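Local structure of iron-regulated outer membrane protein (Neisseria meningitidis, 4B7O) at residues A[214-219]-A[249-254]; A[440-445]-A[508-513]; A[466-471]-A[480-485]; A[661-666]-A[682-687]; A[686-691]-A[717-722]. The protein is a TonB-dependent transporter of the meningococcal outer membrane that takes up iron, probably in siderophore-bound form. All blocks are in the same frame, centred on the assembly; numbering follows the deposited sequence.

Contact 1 (A[214-219]-A[249-254]); sequences GLFSYN and RSYLAK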
# COMPACT_ATOMS: atom_id res chain seq x y z
N GLY A 214 -19.70 19.12 2.31
CA GLY A 214 -18.39 19.36 2.86
C GLY A 214 -18.11 18.55 4.10
O GLY A 214 -19.02 18.14 4.83
N LEU A 215 -16.83 18.33 4.37
CA LEU A 215 -16.54 17.64 5.56
C LEU A 215 -15.24 18.14 6.17
O LEU A 215 -14.31 18.44 5.46
CB LEU A 215 -16.55 16.15 5.22
CG LEU A 215 -15.77 15.09 5.92
CD1 LEU A 215 -16.47 13.78 5.61
CD2 LEU A 215 -14.38 15.09 5.36
N PHE A 216 -15.19 18.21 7.50
CA PHE A 216 -13.88 18.31 8.13
C PHE A 216 -13.68 17.24 9.19
O PHE A 216 -14.54 17.04 10.07
CB PHE A 216 -13.58 19.73 8.66
CG PHE A 216 -12.30 19.81 9.41
CD1 PHE A 216 -11.09 19.93 8.72
CD2 PHE A 216 -12.28 19.70 10.81
CE1 PHE A 216 -9.87 19.97 9.42
CE2 PHE A 216 -11.07 19.74 11.51
CZ PHE A 216 -9.86 19.88 10.82
N SER A 217 -12.56 16.55 9.12
CA SER A 217 -12.31 15.45 10.04
C SER A 217 -10.93 15.40 10.67
O SER A 217 -9.91 15.52 9.98
CB SER A 217 -12.54 14.14 9.33
OG SER A 217 -13.31 13.38 10.19
N TYR A 218 -10.90 15.14 11.97
CA TYR A 218 -9.69 15.09 12.73
C TYR A 218 -9.61 13.76 13.50
O TYR A 218 -10.60 13.33 14.09
CB TYR A 218 -9.68 16.25 13.74
CG TYR A 218 -8.47 16.19 14.63
CD1 TYR A 218 -7.19 16.50 14.12
CD2 TYR A 218 -8.58 15.78 15.95
CE1 TYR A 218 -6.06 16.41 14.92
CE2 TYR A 218 -7.45 15.71 16.77
CZ TYR A 218 -6.19 16.03 16.24
OH TYR A 218 -5.09 15.95 17.05
N ASN A 219 -8.43 13.16 13.57
CA ASN A 219 -8.29 11.91 14.29
C ASN A 219 -6.92 11.78 14.92
O ASN A 219 -5.89 12.05 14.30
CB ASN A 219 -8.56 10.70 13.38
CG ASN A 219 -9.19 9.54 14.14
OD1 ASN A 219 -8.49 8.62 14.67
ND2 ASN A 219 -10.53 9.57 14.23
N ARG A 249 -1.48 11.52 13.87
CA ARG A 249 -2.56 12.47 13.67
C ARG A 249 -2.95 12.55 12.21
O ARG A 249 -2.10 12.56 11.33
CB ARG A 249 -2.12 13.84 14.13
CG ARG A 249 -2.01 13.82 15.63
CD ARG A 249 -1.24 15.00 16.15
NE ARG A 249 -0.77 14.68 17.49
CZ ARG A 249 -0.12 15.58 18.22
NH1 ARG A 249 0.07 16.80 17.71
NH2 ARG A 249 0.31 15.27 19.42
N SER A 250 -4.24 12.59 11.96
CA SER A 250 -4.67 12.79 10.61
C SER A 250 -5.83 13.73 10.61
O SER A 250 -6.62 13.73 11.56
CB SER A 250 -5.02 11.46 9.96
OG SER A 250 -6.06 10.82 10.67
N TYR A 251 -5.92 14.56 9.59
CA TYR A 251 -7.14 15.28 9.34
C TYR A 251 -7.47 15.33 7.85
O TYR A 251 -6.62 15.08 7.01
CB TYR A 251 -7.11 16.64 10.03
CG TYR A 251 -6.31 17.65 9.31
CD1 TYR A 251 -6.89 18.40 8.29
CD2 TYR A 251 -5.01 17.90 9.67
CE1 TYR A 251 -6.17 19.34 7.60
CE2 TYR A 251 -4.28 18.85 9.01
CZ TYR A 251 -4.87 19.57 7.97
OH TYR A 251 -4.15 20.50 7.26
N LEU A 252 -8.72 15.59 7.54
CA LEU A 252 -9.16 15.64 6.17
C LEU A 252 -10.12 16.80 6.04
O LEU A 252 -11.08 16.89 6.83
CB LEU A 252 -9.87 14.34 5.81
CG LEU A 252 -10.55 14.24 4.44
CD1 LEU A 252 -9.63 14.45 3.24
CD2 LEU A 252 -11.23 12.88 4.37
N ALA A 253 -9.84 17.69 5.10
CA ALA A 253 -10.85 18.70 4.76
C ALA A 253 -11.28 18.53 3.30
O ALA A 253 -10.43 18.36 2.37
CB ALA A 253 -10.34 20.10 5.01
N LYS A 254 -12.59 18.53 3.08
CA LYS A 254 -13.06 18.18 1.76
C LYS A 254 -14.27 19.04 1.41
O LYS A 254 -15.22 19.10 2.19
CB LYS A 254 -13.41 16.69 1.76
CG LYS A 254 -14.14 16.20 0.54
CD LYS A 254 -14.26 14.68 0.50
CE LYS A 254 -12.94 14.02 0.12
NZ LYS A 254 -13.14 12.54 0.03
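Phe-216 and Tyr-251 meet across two antiparallel strands, CE1 of Phe-216 lying 3.6 Å from CD1 of Tyr-251 with the ring planes turned 41° apart. The CB of Ala-253 sits in plane at the edge of the same phenylalanine ring, 3.8 Å from CD1. Farther along, Tyr-218 crosses Tyr-251 at about a right angle and has Tyr-251 CB at its ring edge; its hydroxyl runs beside the aliphatic part of Arg-249, OH to CG 4.0 Å. Both Phe-216 and Tyr-218 have CG anti to the backbone N (chi1 175° and 176°), which leans the two rings over the facing strand in the same sense. On the other face Leu-215 CD2 touches Leu-252 CD2 at 4.0 Å. Backbone hydrogen bonds tie Leu-215 to Lys-254, Ser-217 to Leu-252 and Asn-219 to Ser-250, with Leu-215 N reaching Lys-254 O at 2.8 Å. This is the meander of a TonB-dependent transporter barrel, strand 212-223 against strand 246-259, with side chains alternating between the two faces of the wall. The Leu-215 and Leu-252 face turns to the plug: Leu-252 touches Leu-143 and Val-172, the hydroxyl of Ser-250 bonds Asp-140, and Lys-254 NZ reaches Thr-171 and pairs with Asp-173. Ser-217 OG bonds Ser-204 on the preceding strand.

Contact 2 (A[440-445]-A[508-513]); sequences PTKTDT and SRSPRL
Lys-442 extends from the strand with CG anti to its own nitrogen (chi1 -170°), then bends at chi3 (89°), and this kink delivers NZ to the loop at Ser-510 and Pro-511. Ser-510 holds OG between its backbone N and carbonyl carbon (chi1 52°), aiming the hydroxyl back at strand 441-455, where Asp-444 waits. NZ of Lys-442 donates to Pro-511 O at 2.8 Å, approaching from well above the carbonyl plane; a weak bond to Ser-510 OG, 3.0 Å from NZ, adds to it. The serine hydroxyl in turn donates a hydrogen bond to Asp-444, OG to OD1 2.8 Å, on the syn side of the carboxylate and somewhat out of its plane. One hydroxyl thus links the ammonium to the carboxylate, whose direct salt bridge is long, NZ of Lys-442 to OD2 of Asp-444 being 3.9 Å. Each charge has a second partner: Asp-127 pairs with Lys-442 and Arg-385 with Asp-444, so the buried charges are probably well balanced. Beside this polar group Leu-513 packs its methyls on the strand, CD2 4.3 Å from Pro-440 CB and CD1 4.1 Å from Lys-442 CB. Arg-509 and Arg-512 turn the other way, to Asp-118 and Glu-535 respectively, and both bond the carbonyl of Asn-115. Such a network is in keeping with the barrel lumen of a TonB-dependent transporter, where a chain segment leaving strand 498-509 folds inward against the wall, close to residues of the plug.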
# COMPACT_ATOMS: atom_id res chain seq x y z
N PRO A 440 16.86 14.94 -7.73
CA PRO A 440 16.45 13.89 -8.64
C PRO A 440 14.99 14.02 -8.93
O PRO A 440 14.24 14.46 -8.05
CB PRO A 440 16.72 12.61 -7.86
CG PRO A 440 17.58 13.04 -6.70
CD PRO A 440 17.09 14.42 -6.39
N THR A 441 14.61 13.73 -10.18
CA THR A 441 13.21 13.75 -10.55
C THR A 441 12.83 12.60 -11.52
O THR A 441 13.69 11.91 -12.07
CB THR A 441 12.82 15.08 -11.22
OG1 THR A 441 13.40 15.10 -12.51
CG2 THR A 441 13.32 16.27 -10.44
N LYS A 442 11.53 12.42 -11.73
CA LYS A 442 11.04 11.34 -12.60
C LYS A 442 9.70 11.76 -13.11
O LYS A 442 8.83 12.16 -12.32
CB LYS A 442 10.92 10.02 -11.87
CG LYS A 442 10.64 8.87 -12.84
CD LYS A 442 10.77 7.53 -12.16
CE LYS A 442 9.44 7.12 -11.56
NZ LYS A 442 9.62 5.80 -10.90
N THR A 443 9.56 11.77 -14.43
CA THR A 443 8.26 12.03 -15.05
C THR A 443 7.74 10.70 -15.64
O THR A 443 8.50 9.99 -16.28
CB THR A 443 8.40 13.04 -16.19
OG1 THR A 443 8.94 14.25 -15.65
CG2 THR A 443 7.08 13.33 -16.85
N ASP A 444 6.49 10.35 -15.37
CA ASP A 444 5.87 9.18 -16.00
C ASP A 444 4.67 9.69 -16.76
O ASP A 444 3.91 10.52 -16.25
CB ASP A 444 5.46 8.10 -15.01
CG ASP A 444 6.63 7.34 -14.44
OD1 ASP A 444 7.39 6.70 -15.20
OD2 ASP A 444 6.80 7.33 -13.19
N THR A 445 4.60 9.24 -18.02
CA THR A 445 3.55 9.63 -18.98
C THR A 445 2.89 8.38 -19.65
O THR A 445 3.57 7.48 -20.16
CB THR A 445 4.13 10.58 -20.07
OG1 THR A 445 5.33 11.19 -19.58
CG2 THR A 445 3.13 11.66 -20.39
N SER A 508 4.20 -1.89 -17.47
CA SER A 508 5.60 -1.52 -17.14
C SER A 508 5.67 -0.58 -15.95
O SER A 508 4.76 0.20 -15.71
CB SER A 508 6.35 -0.94 -18.33
OG SER A 508 5.51 -0.01 -18.98
N ARG A 509 6.76 -0.67 -15.23
CA ARG A 509 7.06 0.24 -14.15
C ARG A 509 8.47 0.81 -14.34
O ARG A 509 9.41 0.05 -14.50
CB ARG A 509 7.01 -0.53 -12.87
CG ARG A 509 6.64 0.30 -11.66
CD ARG A 509 6.19 -0.65 -10.58
NE ARG A 509 6.27 -0.07 -9.26
CZ ARG A 509 5.31 0.62 -8.72
NH1 ARG A 509 4.18 0.79 -9.38
NH2 ARG A 509 5.46 1.12 -7.50
N SER A 510 8.56 2.14 -14.35
CA SER A 510 9.84 2.88 -14.40
C SER A 510 10.68 2.74 -13.16
O SER A 510 10.16 2.56 -12.07
CB SER A 510 9.54 4.38 -14.54
OG SER A 510 8.61 4.84 -13.56
N PRO A 511 12.01 2.81 -13.32
CA PRO A 511 12.94 2.60 -12.19
C PRO A 511 12.57 3.55 -11.08
O PRO A 511 12.18 4.67 -11.37
CB PRO A 511 14.27 3.06 -12.74
CG PRO A 511 14.11 3.18 -14.23
CD PRO A 511 12.72 2.86 -14.60
N ARG A 512 12.63 3.10 -9.83
CA ARG A 512 12.40 4.03 -8.72
C ARG A 512 13.64 4.86 -8.43
O ARG A 512 14.76 4.36 -8.53
CB ARG A 512 12.00 3.30 -7.45
CG ARG A 512 11.24 2.01 -7.69
CD ARG A 512 9.93 2.11 -8.48
NE ARG A 512 9.37 0.74 -8.53
CZ ARG A 512 9.74 -0.23 -9.38
NH1 ARG A 512 10.60 -0.02 -10.39
NH2 ARG A 512 9.20 -1.44 -9.26
N LEU A 513 13.44 6.13 -8.11
CA LEU A 513 14.55 6.96 -7.59
C LEU A 513 15.09 6.35 -6.31
O LEU A 513 14.36 5.72 -5.56
CB LEU A 513 14.06 8.38 -7.34
CG LEU A 513 13.34 9.05 -8.52
CD1 LEU A 513 12.46 10.22 -8.10
CD2 LEU A 513 14.30 9.51 -9.61

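Contact 3 (A[466-471]-A[480-485]); sequences YDRFKV and SSSNLN
Tyr-466 leans across to the second strand of a beta hairpin, 458-472 with 478-493, in the barrel wall. With CG anti to the backbone N, its ring passes over the partner strand: CD2 of Leu-484 lies near the ring plane at the edge, 3.6 Å from CD1, and the hydroxyl takes a weak hydrogen bond from Ser-482 OG. Asp-467 next exchanges two main-chain bonds with Asn-483, of which Asp-467 N to Asn-483 O is the straighter, at 174°. Its side chain stands on the opposite face from the tyrosine, where OD1 receives a weak bond from ND2 of Asn-485, 3.0 Å away, and a salt bridge from Arg-465. The carboxylate and amide planes are 62° apart. The amide of Asn-485 is further held by Arg-536 and Ser-508. At Arg-468 the chain bends at chi2, laying the guanidinium along the serines: NH2 is 3.6 Å from Ser-480 CB, and Ser-482 CB lies in plane at the group's edge. Phe-469 points to the same face as Asp-467, its N bonded to Ser-481 O. A chi1 of 82° folds the ring over the neighbouring strand, putting Ser-481 N above the ring centre and CE2 3.5 Å from Ser-481 CB; Ser-510 and Pro-511 also touch this ring. Lys-470 brings CG to 3.2 Å from Ser-480 OG before its chain turns off. A water bridges the strands, donating to Asp-467 O at 2.9 Å and to Asn-483 OD1 at 2.6 Å.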
# COMPACT_ATOMS: atom_id res chain seq x y z
N TYR A 466 0.55 3.21 -23.80
CA TYR A 466 1.84 3.74 -24.12
C TYR A 466 2.42 4.35 -22.84
O TYR A 466 1.86 5.28 -22.31
CB TYR A 466 1.65 4.81 -25.21
CG TYR A 466 2.97 5.34 -25.62
CD1 TYR A 466 3.94 4.47 -26.14
CD2 TYR A 466 3.31 6.67 -25.39
CE1 TYR A 466 5.19 4.92 -26.46
CE2 TYR A 466 4.58 7.14 -25.71
CZ TYR A 466 5.51 6.26 -26.25
OH TYR A 466 6.76 6.69 -26.59
N ASP A 467 3.51 3.80 -22.32
CA ASP A 467 4.07 4.24 -21.05
C ASP A 467 5.44 4.81 -21.32
O ASP A 467 6.29 4.10 -21.87
CB ASP A 467 4.25 3.06 -20.08
CG ASP A 467 2.98 2.76 -19.24
OD1 ASP A 467 2.12 1.97 -19.70
OD2 ASP A 467 2.89 3.28 -18.09
N ARG A 468 5.65 6.09 -20.97
CA ARG A 468 6.94 6.77 -21.18
C ARG A 468 7.50 7.29 -19.86
O ARG A 468 6.81 8.01 -19.11
CB ARG A 468 6.75 7.94 -22.17
CG ARG A 468 8.05 8.67 -22.48
CD ARG A 468 8.15 9.14 -23.93
NE ARG A 468 9.42 9.87 -24.14
CZ ARG A 468 10.59 9.33 -24.51
NH1 ARG A 468 10.68 8.02 -24.77
NH2 ARG A 468 11.67 10.09 -24.63
N PHE A 469 8.75 6.96 -19.56
CA PHE A 469 9.39 7.63 -18.45
C PHE A 469 10.62 8.50 -18.75
O PHE A 469 11.32 8.29 -19.76
CB PHE A 469 9.68 6.64 -17.34
CG PHE A 469 10.92 5.85 -17.54
CD1 PHE A 469 12.17 6.38 -17.16
CD2 PHE A 469 10.87 4.55 -18.04
CE1 PHE A 469 13.34 5.66 -17.29
CE2 PHE A 469 12.04 3.80 -18.16
CZ PHE A 469 13.27 4.36 -17.80
N LYS A 470 10.91 9.46 -17.85
CA LYS A 470 12.19 10.24 -17.90
C LYS A 470 12.76 10.34 -16.50
O LYS A 470 12.11 10.85 -15.59
CB LYS A 470 11.97 11.65 -18.45
CG LYS A 470 13.24 12.23 -19.10
CD LYS A 470 13.70 13.64 -18.72
CE LYS A 470 12.87 14.75 -19.36
NZ LYS A 470 11.72 15.15 -18.46
N VAL A 471 13.94 9.84 -16.28
CA VAL A 471 14.50 9.87 -14.97
C VAL A 471 15.73 10.76 -14.91
O VAL A 471 16.70 10.56 -15.66
CB VAL A 471 14.90 8.45 -14.54
CG1 VAL A 471 15.95 8.51 -13.48
CG2 VAL A 471 13.69 7.71 -14.01
N SER A 480 15.63 8.08 -20.62
CA SER A 480 14.24 7.76 -20.95
C SER A 480 14.02 6.35 -21.54
O SER A 480 14.96 5.60 -21.85
CB SER A 480 13.65 8.77 -21.92
OG SER A 480 13.64 10.07 -21.36
N SER A 481 12.75 6.00 -21.68
CA SER A 481 12.35 4.79 -22.38
C SER A 481 10.89 4.91 -22.54
O SER A 481 10.27 5.81 -21.94
CB SER A 481 12.66 3.53 -21.58
OG SER A 481 13.12 2.50 -22.44
N SER A 482 10.33 4.06 -23.39
CA SER A 482 8.89 3.96 -23.48
C SER A 482 8.62 2.52 -23.83
O SER A 482 9.53 1.81 -24.24
CB SER A 482 8.34 4.93 -24.52
OG SER A 482 9.02 4.76 -25.73
N ASN A 483 7.39 2.08 -23.60
CA ASN A 483 6.99 0.72 -23.92
C ASN A 483 5.52 0.78 -24.37
O ASN A 483 4.76 1.67 -23.97
CB ASN A 483 7.09 -0.23 -22.73
CG ASN A 483 8.46 -0.30 -22.08
OD1 ASN A 483 9.01 0.70 -21.63
ND2 ASN A 483 9.00 -1.52 -21.97
N LEU A 484 5.12 -0.19 -25.20
CA LEU A 484 3.68 -0.42 -25.52
C LEU A 484 3.19 -1.61 -24.69
O LEU A 484 3.82 -2.67 -24.69
CB LEU A 484 3.51 -0.73 -27.02
CG LEU A 484 3.13 0.41 -27.98
CD1 LEU A 484 1.80 1.07 -27.68
CD2 LEU A 484 4.22 1.47 -28.02
N ASN A 485 2.08 -1.45 -24.01
CA ASN A 485 1.61 -2.54 -23.18
C ASN A 485 0.21 -2.99 -23.53
O ASN A 485 -0.74 -2.23 -23.32
CB ASN A 485 1.69 -2.17 -21.71
CG ASN A 485 3.08 -1.78 -21.28
OD1 ASN A 485 4.04 -2.59 -21.23
ND2 ASN A 485 3.19 -0.56 -20.90
O HOH W 1 8.22 2.79 -20.23

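Contact 4 (A[661-666]-A[682-687]); sequences VQKAVG and NVVRKG
Lys-663 runs its aliphatic chain beside the opposite strand, CG set anti to the backbone N (chi1 -177°) and the rest extended, and passes Arg-685 O at 3.5 Å from CG before CE comes within 4.2 Å of Val-684 CG1. Val-683 places CG1 anti to its own nitrogen (chi1 174°), and that methyl packs on the backbone of Gly-666, 3.4 Å from its O. On the opposite face from Val-684, the first two torsions of Arg-685 carry CD to 4.1 Å from Ala-664 CB; the bend at chi3 then swings the guanidinium off. In the backbone, Ala-664 and Arg-685 form a hydrogen-bonded antiparallel pair, Arg-685 N to Ala-664 O at 2.7 Å, and Gly-666 N adds a bond to Val-683 O at 2.7 Å. Gly-687 packs its CA closely against the backbone of Val-661 and Gln-662. The pairing joins the end of strand 652-665 to the start of strand 684-697, neighbours in the barrel wall. Val-661 and Arg-685 both touch His-722, from the loop between strands 705-712 and 736-744, and Gln-662 reaches back to Trp-639 on strand 638-647.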
# COMPACT_ATOMS: atom_id res chain seq x y z
N VAL A 661 -0.64 -18.73 9.51
CA VAL A 661 0.34 -18.87 8.45
C VAL A 661 1.31 -19.99 8.70
O VAL A 661 1.81 -20.17 9.81
CB VAL A 661 0.93 -17.54 7.92
CG1 VAL A 661 0.28 -16.33 8.56
CG2 VAL A 661 2.45 -17.49 7.89
N GLN A 662 1.49 -20.79 7.67
CA GLN A 662 2.34 -21.96 7.72
C GLN A 662 3.82 -21.55 7.55
O GLN A 662 4.13 -20.45 7.11
CB GLN A 662 1.92 -22.95 6.62
CG GLN A 662 0.59 -23.57 6.93
CD GLN A 662 0.26 -24.72 6.01
OE1 GLN A 662 -0.46 -24.56 5.02
NE2 GLN A 662 0.73 -25.91 6.36
N LYS A 663 4.71 -22.45 7.93
CA LYS A 663 6.14 -22.29 7.89
C LYS A 663 6.56 -22.00 6.46
O LYS A 663 6.12 -22.66 5.55
CB LYS A 663 6.74 -23.62 8.38
CG LYS A 663 8.25 -23.74 8.53
CD LYS A 663 8.63 -25.12 9.10
CE LYS A 663 10.01 -25.58 8.63
NZ LYS A 663 10.12 -27.08 8.54
N ALA A 664 7.39 -21.01 6.26
CA ALA A 664 7.98 -20.77 4.94
C ALA A 664 9.45 -21.09 5.02
O ALA A 664 10.02 -21.13 6.11
CB ALA A 664 7.81 -19.32 4.54
N VAL A 665 10.06 -21.28 3.85
CA VAL A 665 11.48 -21.55 3.75
C VAL A 665 11.89 -20.91 2.42
O VAL A 665 11.06 -20.79 1.49
CB VAL A 665 11.82 -23.07 3.69
CG1 VAL A 665 10.94 -23.89 4.63
CG2 VAL A 665 11.69 -23.62 2.27
N GLY A 666 13.17 -20.53 2.32
CA GLY A 666 13.68 -19.91 1.11
C GLY A 666 13.59 -18.39 1.06
O GLY A 666 12.65 -17.76 1.58
N ASN A 682 20.26 -19.57 5.24
CA ASN A 682 19.28 -20.58 5.03
C ASN A 682 17.90 -20.17 5.61
O ASN A 682 17.55 -20.58 6.71
CB ASN A 682 19.77 -21.89 5.63
CG ASN A 682 18.75 -22.96 5.47
OD1 ASN A 682 18.36 -23.27 4.34
ND2 ASN A 682 18.23 -23.48 6.58
N VAL A 683 17.14 -19.39 4.85
CA VAL A 683 15.85 -18.80 5.29
C VAL A 683 14.73 -19.79 5.61
O VAL A 683 14.31 -20.56 4.75
CB VAL A 683 15.33 -17.77 4.27
CG1 VAL A 683 13.93 -17.26 4.65
CG2 VAL A 683 16.30 -16.62 4.12
N VAL A 684 14.26 -19.74 6.86
CA VAL A 684 13.13 -20.52 7.39
C VAL A 684 12.30 -19.60 8.25
O VAL A 684 12.88 -18.84 9.03
CB VAL A 684 13.64 -21.61 8.35
CG1 VAL A 684 12.49 -22.25 9.12
CG2 VAL A 684 14.45 -22.66 7.59
N ARG A 685 10.96 -19.66 8.17
CA ARG A 685 10.11 -18.77 8.98
C ARG A 685 9.09 -19.63 9.65
O ARG A 685 8.31 -20.30 8.99
CB ARG A 685 9.46 -17.60 8.19
CG ARG A 685 10.34 -17.01 7.06
CD ARG A 685 9.66 -15.99 6.16
NE ARG A 685 10.20 -14.69 6.45
CZ ARG A 685 10.98 -13.95 5.65
NH1 ARG A 685 11.31 -14.30 4.41
NH2 ARG A 685 11.40 -12.80 6.12
N LYS A 686 9.12 -19.63 10.97
CA LYS A 686 8.19 -20.42 11.74
C LYS A 686 6.75 -19.95 11.46
O LYS A 686 6.48 -18.78 11.31
CB LYS A 686 8.48 -20.21 13.21
CG LYS A 686 9.79 -20.84 13.69
CD LYS A 686 10.02 -20.57 15.19
CE LYS A 686 8.89 -21.15 16.04
NZ LYS A 686 9.29 -21.31 17.47
N GLY A 687 5.83 -20.87 11.38
CA GLY A 687 4.48 -20.48 11.17
C GLY A 687 3.83 -20.19 12.50
O GLY A 687 4.40 -20.49 13.54

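Contact 5 (A[686-691]-A[717-722]); sequences KGFGVN and TFYYPH
The Phe-688 ring carries Tyr-719 on one face and His-722 at its edge. Phenylalanine and tyrosine form an offset stack, centroids 4.2 Å apart and planes 17° from parallel, with Tyr-719 CD2 above the centre of the Phe-688 ring and Phe-688 CD1 displaced toward the rim of the tyrosine. His-722 stands steeply to Phe-688 and slides its CD2 into the plane of that ring. Val-690 crosses Tyr-719 at about a right angle, CG2 3.3 Å from CE1. The two stacked residues share a first torsion: CG lies between the backbone N and the carbonyl carbon in each (chi1 54° and 68°), turning both side chains toward each other between strand and loop. His-722 NE2 donates to Lys-686 O at 3.0 Å, nearly in the imidazole plane but from above the plane of the carbonyl. At the other end Thr-717 OG1 is 3.1 Å from Gly-689 O, and a water accepting from Asn-691 N makes a weak link to the same hydroxyl. The contact fastens the loop between strands 705-712 and 736-744 to the start of strand 684-697 in the transporter barrel. Since NE2 donates, and ND1 of His-722 also bonds the backbone N of Gly-636, which can only be a donor there, the imidazole is probably neutral and carries its proton on NE2.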
# COMPACT_ATOMS: atom_id res chain seq x y z
N LYS A 686 9.12 -19.63 10.97
CA LYS A 686 8.19 -20.42 11.74
C LYS A 686 6.75 -19.95 11.46
O LYS A 686 6.48 -18.78 11.31
CB LYS A 686 8.48 -20.21 13.21
CG LYS A 686 9.79 -20.84 13.69
CD LYS A 686 10.02 -20.57 15.19
CE LYS A 686 8.89 -21.15 16.04
NZ LYS A 686 9.29 -21.31 17.47
N GLY A 687 5.83 -20.87 11.38
CA GLY A 687 4.48 -20.48 11.17
C GLY A 687 3.83 -20.19 12.50
O GLY A 687 4.40 -20.49 13.54
N PHE A 688 2.61 -19.65 12.48
CA PHE A 688 1.99 -19.24 13.71
C PHE A 688 0.48 -19.15 13.48
O PHE A 688 -0.01 -19.09 12.32
CB PHE A 688 2.54 -17.87 14.13
CG PHE A 688 2.41 -16.83 13.05
CD1 PHE A 688 1.24 -16.05 12.94
CD2 PHE A 688 3.43 -16.65 12.10
CE1 PHE A 688 1.09 -15.13 11.89
CE2 PHE A 688 3.32 -15.69 11.10
CZ PHE A 688 2.14 -14.95 10.97
N GLY A 689 -0.24 -19.08 14.58
CA GLY A 689 -1.65 -18.92 14.60
C GLY A 689 -2.07 -17.82 15.52
O GLY A 689 -1.68 -17.82 16.69
N VAL A 690 -2.89 -16.91 14.99
CA VAL A 690 -3.45 -15.80 15.75
C VAL A 690 -4.98 -15.87 15.80
O VAL A 690 -5.62 -16.05 14.78
CB VAL A 690 -2.98 -14.47 15.11
CG1 VAL A 690 -3.55 -13.29 15.87
CG2 VAL A 690 -1.46 -14.42 15.20
N ASN A 691 -5.55 -15.69 16.98
CA ASN A 691 -6.98 -15.80 17.17
C ASN A 691 -7.50 -14.56 17.83
O ASN A 691 -6.89 -14.10 18.79
CB ASN A 691 -7.33 -16.98 18.06
CG ASN A 691 -7.21 -18.29 17.36
OD1 ASN A 691 -6.22 -19.02 17.54
ND2 ASN A 691 -8.22 -18.63 16.54
N THR A 717 0.08 -15.08 21.49
CA THR A 717 1.07 -15.75 20.69
C THR A 717 2.20 -14.86 20.36
O THR A 717 2.04 -13.70 19.96
CB THR A 717 0.52 -16.15 19.33
OG1 THR A 717 -0.66 -16.93 19.53
CG2 THR A 717 1.54 -16.93 18.58
N PHE A 718 3.35 -15.48 20.45
CA PHE A 718 4.57 -14.81 20.19
C PHE A 718 4.93 -15.28 18.83
O PHE A 718 5.06 -16.49 18.60
CB PHE A 718 5.59 -15.25 21.25
CG PHE A 718 7.00 -14.76 21.00
CD1 PHE A 718 7.23 -13.54 20.35
CD2 PHE A 718 8.09 -15.51 21.44
CE1 PHE A 718 8.53 -13.11 20.09
CE2 PHE A 718 9.41 -15.08 21.22
CZ PHE A 718 9.63 -13.88 20.53
N TYR A 719 5.10 -14.34 17.91
CA TYR A 719 5.51 -14.71 16.58
C TYR A 719 6.09 -13.53 15.84
O TYR A 719 5.88 -12.39 16.22
CB TYR A 719 4.29 -15.22 15.78
CG TYR A 719 3.24 -14.11 15.46
CD1 TYR A 719 2.25 -13.75 16.39
CD2 TYR A 719 3.24 -13.48 14.22
CE1 TYR A 719 1.31 -12.78 16.09
CE2 TYR A 719 2.31 -12.50 13.90
CZ TYR A 719 1.34 -12.16 14.84
OH TYR A 719 0.40 -11.18 14.53
N TYR A 720 6.75 -13.84 14.73
CA TYR A 720 7.18 -12.88 13.77
C TYR A 720 6.46 -13.13 12.45
O TYR A 720 6.54 -14.27 11.91
CB TYR A 720 8.70 -12.99 13.53
CG TYR A 720 9.50 -12.54 14.71
CD1 TYR A 720 9.81 -11.20 14.91
CD2 TYR A 720 9.92 -13.47 15.66
CE1 TYR A 720 10.52 -10.79 16.04
CE2 TYR A 720 10.64 -13.08 16.76
CZ TYR A 720 10.92 -11.74 16.94
OH TYR A 720 11.62 -11.40 18.05
N PRO A 721 5.81 -12.07 11.91
CA PRO A 721 5.14 -12.05 10.61
C PRO A 721 6.20 -12.26 9.56
O PRO A 721 7.34 -11.87 9.80
CB PRO A 721 4.61 -10.62 10.46
CG PRO A 721 4.82 -9.96 11.76
CD PRO A 721 5.73 -10.79 12.62
N HIS A 722 5.83 -12.74 8.38
CA HIS A 722 6.81 -13.12 7.35
C HIS A 722 7.21 -12.05 6.45
O HIS A 722 8.23 -12.19 5.80
CB HIS A 722 6.36 -14.33 6.52
CG HIS A 722 6.15 -15.57 7.34
ND1 HIS A 722 5.82 -16.75 6.79
CD2 HIS A 722 6.22 -15.78 8.71
CE1 HIS A 722 5.69 -17.68 7.75
NE2 HIS A 722 5.94 -17.09 8.92
O HOH W 2 -3.93 -15.91 19.40

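In the fold
From the N terminus, contact 1 pairs strands 212-223 and 246-259 in the barrel wall, 29 residues separating its two segments. Contact 2 then encloses the 62 residues from 446 to 507, and contact 3, a tighter hairpin, nests inside that loop; the two touch, Thr-443 and Thr-445 bonding Lys-470 and Arg-468 through the backbone. Contact 4 closes 15 residues without helix or strand (667-681). Contact 5 starts where it ends, sharing Lys-686 and Gly-687, and closes 25 residues (692-716) that include strand 705-712, so strand 684-697 is tied first to strand 652-665 and then to a later loop. Contacts 3 and 5 lie on opposite sides of the chain's centre.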